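Local structure of Rbstp0775 protein (Geobacillus stearothermophilus, 1RZ3) at residues Y182-T186 and E187-K191; N40-S43 and Q44-E48. The protein is of unknown function but probably acts as an ATP-binding kinase of the phosphoribulokinase and uridine kinase family, built on the P-loop NTPase fold. One frame throughout, in Å; residues are numbered along the deposited sequence.

Interaction 1 of 2, residues Y182-T186 and E187-K191; sequences YYLET and EEPIK
Y183 and P189 meet where helix 169-187 ends and helix 189-192 begins. The junction is a helix C-terminus closed by E188, which has positive phi and left-handed backbone angles. E188 is also the N-cap residue of the next helix. This abrupt turn brings P189 back onto the last turn of the first helix. P189 CD lies over one face of the Y183 ring, offset toward its rim, and P189 CB and CG come close to CE2. The closest approach is between P189 CG and Y183 CE2, at 3.5 Å. Y183 reaches this place because its CG is anti to the backbone N (chi1 -180°). Its hydroxyl continues past the proline to D28 and to the backbone N of Q136. E187 meets the same ring obliquely, through CB beside CE1. E187 CB comes to 3.8 Å from Y183 CE1, and the two side chains cross at about a right angle. The carboxylate plane stands 69° from the ring plane. The chain of E187 bends at chi2, and its carboxylate is held by a salt bridge to R141 and a bond from the K138 N. P189 is also flanked by L184, whose CD2 sits 3.7 Å from P189 CG. L184, P189 and I190 all touch Y149 of strand 146-150. The helix still makes a good backbone bond from E187 N to Y183 O, 2.8 Å. The following one, from E188 N to L184 O, is weak. T186 faces back to Y182, with its CG2 3.6 Å above the centre of that ring. Y182 O accepts two bonds from T186, one from each face of its plane: one from T186 N, the other from T186 OG1 at 2.7 Å.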
loop_
_atom_site.group_PDB
_atom_site.type_symbol
_atom_site.label_atom_id
_atom_site.label_comp_id
_atom_site.label_asym_id
_atom_site.label_seq_id
_atom_site.Cartn_x
_atom_site.Cartn_y
_atom_site.Cartn_z
ATOM N N TYR A 182 -3.824 -8.787 -14.420
ATOM C CA TYR A 182 -2.480 -9.356 -14.399
ATOM C C TYR A 182 -2.078 -9.667 -12.955
ATOM O O TYR A 182 -1.569 -10.748 -12.651
ATOM C CB TYR A 182 -1.477 -8.366 -14.998
ATOM C CG TYR A 182 -0.063 -8.902 -15.078
ATOM C CD1 TYR A 182 0.299 -9.828 -16.058
ATOM C CD2 TYR A 182 0.909 -8.505 -14.155
ATOM C CE1 TYR A 182 1.593 -10.344 -16.121
ATOM C CE2 TYR A 182 2.203 -9.015 -14.205
ATOM C CZ TYR A 182 2.538 -9.935 -15.193
ATOM O OH TYR A 182 3.816 -10.436 -15.256
ATOM N N TYR A 183 -2.314 -8.706 -12.072
ATOM C CA TYR A 183 -1.977 -8.862 -10.659
ATOM C C TYR A 183 -2.729 -10.035 -10.035
ATOM O O TYR A 183 -2.131 -10.912 -9.404
ATOM C CB TYR A 183 -2.307 -7.567 -9.913
ATOM C CG TYR A 183 -1.999 -7.594 -8.430
ATOM C CD1 TYR A 183 -0.734 -7.953 -7.966
ATOM C CD2 TYR A 183 -2.960 -7.211 -7.496
ATOM C CE1 TYR A 183 -0.432 -7.928 -6.604
ATOM C CE2 TYR A 183 -2.667 -7.180 -6.130
ATOM C CZ TYR A 183 -1.399 -7.540 -5.694
ATOM O OH TYR A 183 -1.096 -7.510 -4.350
ATOM N N LEU A 184 -4.044 -10.047 -10.228
ATOM C CA LEU A 184 -4.897 -11.097 -9.682
ATOM C C LEU A 184 -4.495 -12.489 -10.148
ATOM O O LEU A 184 -4.522 -13.439 -9.370
ATOM C CB LEU A 184 -6.359 -10.833 -10.062
ATOM C CG LEU A 184 -7.023 -9.629 -9.388
ATOM C CD1 LEU A 184 -8.358 -9.329 -10.057
ATOM C CD2 LEU A 184 -7.215 -9.918 -7.900
ATOM N N GLU A 185 -4.116 -12.609 -11.414
ATOM C CA GLU A 185 -3.732 -13.900 -11.964
ATOM C C GLU A 185 -2.318 -14.341 -11.603
ATOM O O GLU A 185 -2.085 -15.518 -11.331
ATOM C CB GLU A 185 -3.877 -13.885 -13.488
ATOM C CG GLU A 185 -3.437 -15.176 -14.155
ATOM C CD GLU A 185 -3.686 -15.172 -15.650
ATOM O OE1 GLU A 185 -3.107 -14.314 -16.349
ATOM O OE2 GLU A 185 -4.462 -16.030 -16.123
ATOM N N THR A 186 -1.379 -13.402 -11.592
ATOM C CA THR A 186 0.003 -13.738 -11.291
ATOM C C THR A 186 0.333 -13.834 -9.800
ATOM O O THR A 186 1.073 -14.726 -9.394
ATOM C CB THR A 186 0.983 -12.733 -11.957
ATOM O OG1 THR A 186 0.788 -11.425 -11.411
ATOM C CG2 THR A 186 0.745 -12.676 -13.460
ATOM N N GLU A 187 -0.218 -12.936 -8.987
ATOM C CA GLU A 187 0.073 -12.949 -7.553
ATOM C C GLU A 187 -1.028 -13.489 -6.635
ATOM O O GLU A 187 -0.777 -13.738 -5.453
ATOM C CB GLU A 187 0.485 -11.543 -7.098
ATOM C CG GLU A 187 1.693 -10.986 -7.844
ATOM C CD GLU A 187 3.004 -11.682 -7.485
ATOM O OE1 GLU A 187 2.976 -12.795 -6.911
ATOM O OE2 GLU A 187 4.073 -11.107 -7.787
ATOM N N GLU A 188 -2.236 -13.677 -7.164
ATOM C CA GLU A 188 -3.348 -14.202 -6.362
ATOM C C GLU A 188 -3.424 -13.522 -4.989
ATOM O O GLU A 188 -3.418 -14.188 -3.951
ATOM C CB GLU A 188 -3.178 -15.711 -6.171
ATOM C CG GLU A 188 -3.178 -16.511 -7.463
ATOM C CD GLU A 188 -2.750 -17.951 -7.254
ATOM O OE1 GLU A 188 -1.539 -18.191 -7.051
ATOM O OE2 GLU A 188 -3.623 -18.843 -7.284
ATOM N N PRO A 189 -3.516 -12.183 -4.971
ATOM C CA PRO A 189 -3.589 -11.402 -3.732
ATOM C C PRO A 189 -4.730 -11.770 -2.791
ATOM O O PRO A 189 -4.595 -11.655 -1.575
ATOM C CB PRO A 189 -3.691 -9.964 -4.238
ATOM C CG PRO A 189 -4.422 -10.121 -5.544
ATOM C CD PRO A 189 -3.729 -11.319 -6.146
ATOM N N ILE A 190 -5.856 -12.207 -3.344
ATOM C CA ILE A 190 -6.990 -12.574 -2.508
ATOM C C ILE A 190 -6.689 -13.848 -1.725
ATOM O O ILE A 190 -7.047 -13.969 -0.556
ATOM C CB ILE A 190 -8.269 -12.744 -3.361
ATOM C CG1 ILE A 190 -8.582 -11.415 -4.058
ATOM C CG2 ILE A 190 -9.437 -13.175 -2.479
ATOM C CD1 ILE A 190 -9.820 -11.431 -4.940
ATOM N N LYS A 191 -6.010 -14.790 -2.369
ATOM C CA LYS A 191 -5.634 -16.041 -1.726
ATOM C C LYS A 191 -4.487 -15.806 -0.736
ATOM O O LYS A 191 -4.419 -16.434 0.321
ATOM C CB LYS A 191 -5.185 -17.049 -2.784
ATOM C CG LYS A 191 -4.776 -18.408 -2.231
ATOM C CD LYS A 191 -4.198 -19.313 -3.326
ATOM C CE LYS A 191 -5.161 -19.485 -4.502
ATOM N NZ LYS A 191 -6.450 -20.127 -4.101
HETATM O O HOH W 1 1.223 -16.276 -7.097
#

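Interaction 2 of 2, residues N40-S43 and Q44-E48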
loop_
_atom_site.group_PDB
_atom_site.type_symbol
_atom_site.label_atom_id
_atom_site.label_comp_id
_atom_site.label_asym_id
_atom_site.label_seq_id
_atom_site.Cartn_x
_atom_site.Cartn_y
_atom_site.Cartn_z
ATOM N N ASN A 40 -6.580 5.316 6.884
ATOM C CA ASN A 40 -6.627 6.456 7.787
ATOM C C ASN A 40 -7.560 6.249 8.974
ATOM O O ASN A 40 -7.203 6.559 10.110
ATOM C CB ASN A 40 -7.015 7.724 7.025
ATOM C CG ASN A 40 -5.993 8.099 5.964
ATOM O OD1 ASN A 40 -4.795 7.858 6.126
ATOM N ND2 ASN A 40 -6.460 8.699 4.878
ATOM N N GLN A 41 -8.751 5.722 8.719
ATOM C CA GLN A 41 -9.698 5.490 9.801
ATOM C C GLN A 41 -9.195 4.408 10.749
ATOM O O GLN A 41 -9.343 4.517 11.967
ATOM C CB GLN A 41 -11.063 5.093 9.240
ATOM C CG GLN A 41 -11.738 6.200 8.453
ATOM C CD GLN A 41 -13.187 5.893 8.147
ATOM O OE1 GLN A 41 -13.498 4.919 7.460
ATOM N NE2 GLN A 41 -14.086 6.723 8.661
ATOM N N LEU A 42 -8.598 3.364 10.186
ATOM C CA LEU A 42 -8.077 2.272 10.998
ATOM C C LEU A 42 -6.932 2.754 11.891
ATOM O O LEU A 42 -6.901 2.460 13.085
ATOM C CB LEU A 42 -7.593 1.131 10.098
ATOM C CG LEU A 42 -7.183 -0.155 10.815
ATOM C CD1 LEU A 42 -8.360 -0.684 11.634
ATOM C CD2 LEU A 42 -6.743 -1.190 9.788
ATOM N N SER A 43 -5.995 3.501 11.315
ATOM C CA SER A 43 -4.864 4.006 12.082
ATOM C C SER A 43 -5.352 4.918 13.206
ATOM O O SER A 43 -4.804 4.910 14.308
ATOM C CB SER A 43 -3.892 4.765 11.170
ATOM O OG SER A 43 -4.521 5.885 10.573
ATOM N N GLN A 44 -6.385 5.703 12.919
ATOM C CA GLN A 44 -6.951 6.608 13.910
ATOM C C GLN A 44 -7.512 5.816 15.093
ATOM O O GLN A 44 -7.241 6.124 16.251
ATOM C CB GLN A 44 -8.060 7.452 13.274
ATOM C CG GLN A 44 -8.616 8.540 14.176
ATOM C CD GLN A 44 -7.533 9.463 14.705
ATOM O OE1 GLN A 44 -6.688 9.054 15.502
ATOM N NE2 GLN A 44 -7.549 10.715 14.257
ATOM N N THR A 45 -8.302 4.796 14.788
ATOM C CA THR A 45 -8.899 3.953 15.819
ATOM C C THR A 45 -7.821 3.265 16.665
ATOM O O THR A 45 -7.950 3.152 17.890
ATOM C CB THR A 45 -9.806 2.891 15.179
ATOM O OG1 THR A 45 -10.746 3.536 14.308
ATOM C CG2 THR A 45 -10.563 2.119 16.243
ATOM N N LEU A 46 -6.755 2.811 16.012
ATOM C CA LEU A 46 -5.664 2.148 16.720
ATOM C C LEU A 46 -4.977 3.101 17.691
ATOM O O LEU A 46 -4.661 2.730 18.827
ATOM C CB LEU A 46 -4.647 1.583 15.713
ATOM C CG LEU A 46 -5.119 0.335 14.949
ATOM C CD1 LEU A 46 -4.194 0.053 13.779
ATOM C CD2 LEU A 46 -5.162 -0.860 15.897
ATOM N N ARG A 47 -4.751 4.336 17.256
ATOM C CA ARG A 47 -4.106 5.321 18.120
ATOM C C ARG A 47 -4.925 5.558 19.384
ATOM O O ARG A 47 -4.375 5.737 20.469
ATOM C CB ARG A 47 -3.916 6.640 17.372
ATOM C CG ARG A 47 -2.911 6.547 16.233
ATOM C CD ARG A 47 -2.746 7.884 15.523
ATOM N NE ARG A 47 -1.805 7.768 14.416
ATOM C CZ ARG A 47 -2.143 7.874 13.137
ATOM N NH1 ARG A 47 -3.404 8.111 12.802
ATOM N NH2 ARG A 47 -1.225 7.714 12.193
ATOM N N GLU A 48 -6.243 5.550 19.242
ATOM C CA GLU A 48 -7.112 5.760 20.387
ATOM C C GLU A 48 -7.073 4.549 21.312
ATOM O O GLU A 48 -7.472 4.637 22.471
ATOM C CB GLU A 48 -8.531 6.063 19.905
ATOM C CG GLU A 48 -8.563 7.299 19.016
ATOM C CD GLU A 48 -9.941 7.641 18.500
ATOM O OE1 GLU A 48 -10.560 6.782 17.831
ATOM O OE2 GLU A 48 -10.399 8.775 18.758
HETATM O O HOH W 2 -5.352 8.610 10.384
#
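L42 and L46 lie one helical turn apart and meet through L42 CG and L46 CD1, 4.2 Å from each other. This is the buried side of the contact. It is tightest at the backbone, where L46 CG comes to 3.3 Å from L42 O. Both leucines rest on M129 of strand 127-132, and helix 3-15 covers them with L10 and I14 on L42 and C11 on L46. S43 is buried beside them and touches V55. S43 OG has both A39 O and N40 O (2.8 Å) within reach, and its one proton can serve only one of them at a time. The segments belong to helix 35-48, the helix that follows the probable Walker A P-loop of this NTPase fold. The helix is the crossover of a beta-alpha-beta unit joining parallel strands 23-29 and 53-57. The other side is looser and faces solvent, with Q41 and Q44 exposed. Here T45 OG1 donates to Q41 O at 2.9 Å. T45 OG1 sits beside the backbone N, anti to the carbonyl carbon (chi1 -53°), which turns it back toward the carbonyl of the preceding turn, on the N-terminal side. T45 N donates to the same oxygen from the opposite face of its plane, at 3.0 Å. A valine here would probably leave Q41 O with the backbone N-H alone of these two donors. R47 is also exposed, but its guanidinium end lies by S43 and V53. Its chain extends from CG to NE, S43 CB lies over one guanidinium face, and NH2 bonds V53 O. A water accepts from R47 NH1 in the guanidinium plane at 3.1 Å and donates to N40 O at 2.8 Å.

In the fold
Interactions 1 and 2 lie on opposite sides of the chain's centre, with their own centres about 28 Å apart and no touch between them. Both are partly buried. Each has an inner face on the parallel sheet, but on different strands: interaction 1 reaches strand 146-150, interaction 2 strands 53-57 and 127-132. Both have a threonine hydroxyl bonded to the carbonyl four residues back, T186 to Y182 O and T45 to Q41 O. Interaction 1 joins two helices at a break through aromatic and proline packing, and E187 pairs outward with R141. Interaction 2 stays within one helix and packs leucines inward. Both come near the probable P-loop: N40 touches it, while Y183 lies close without touching.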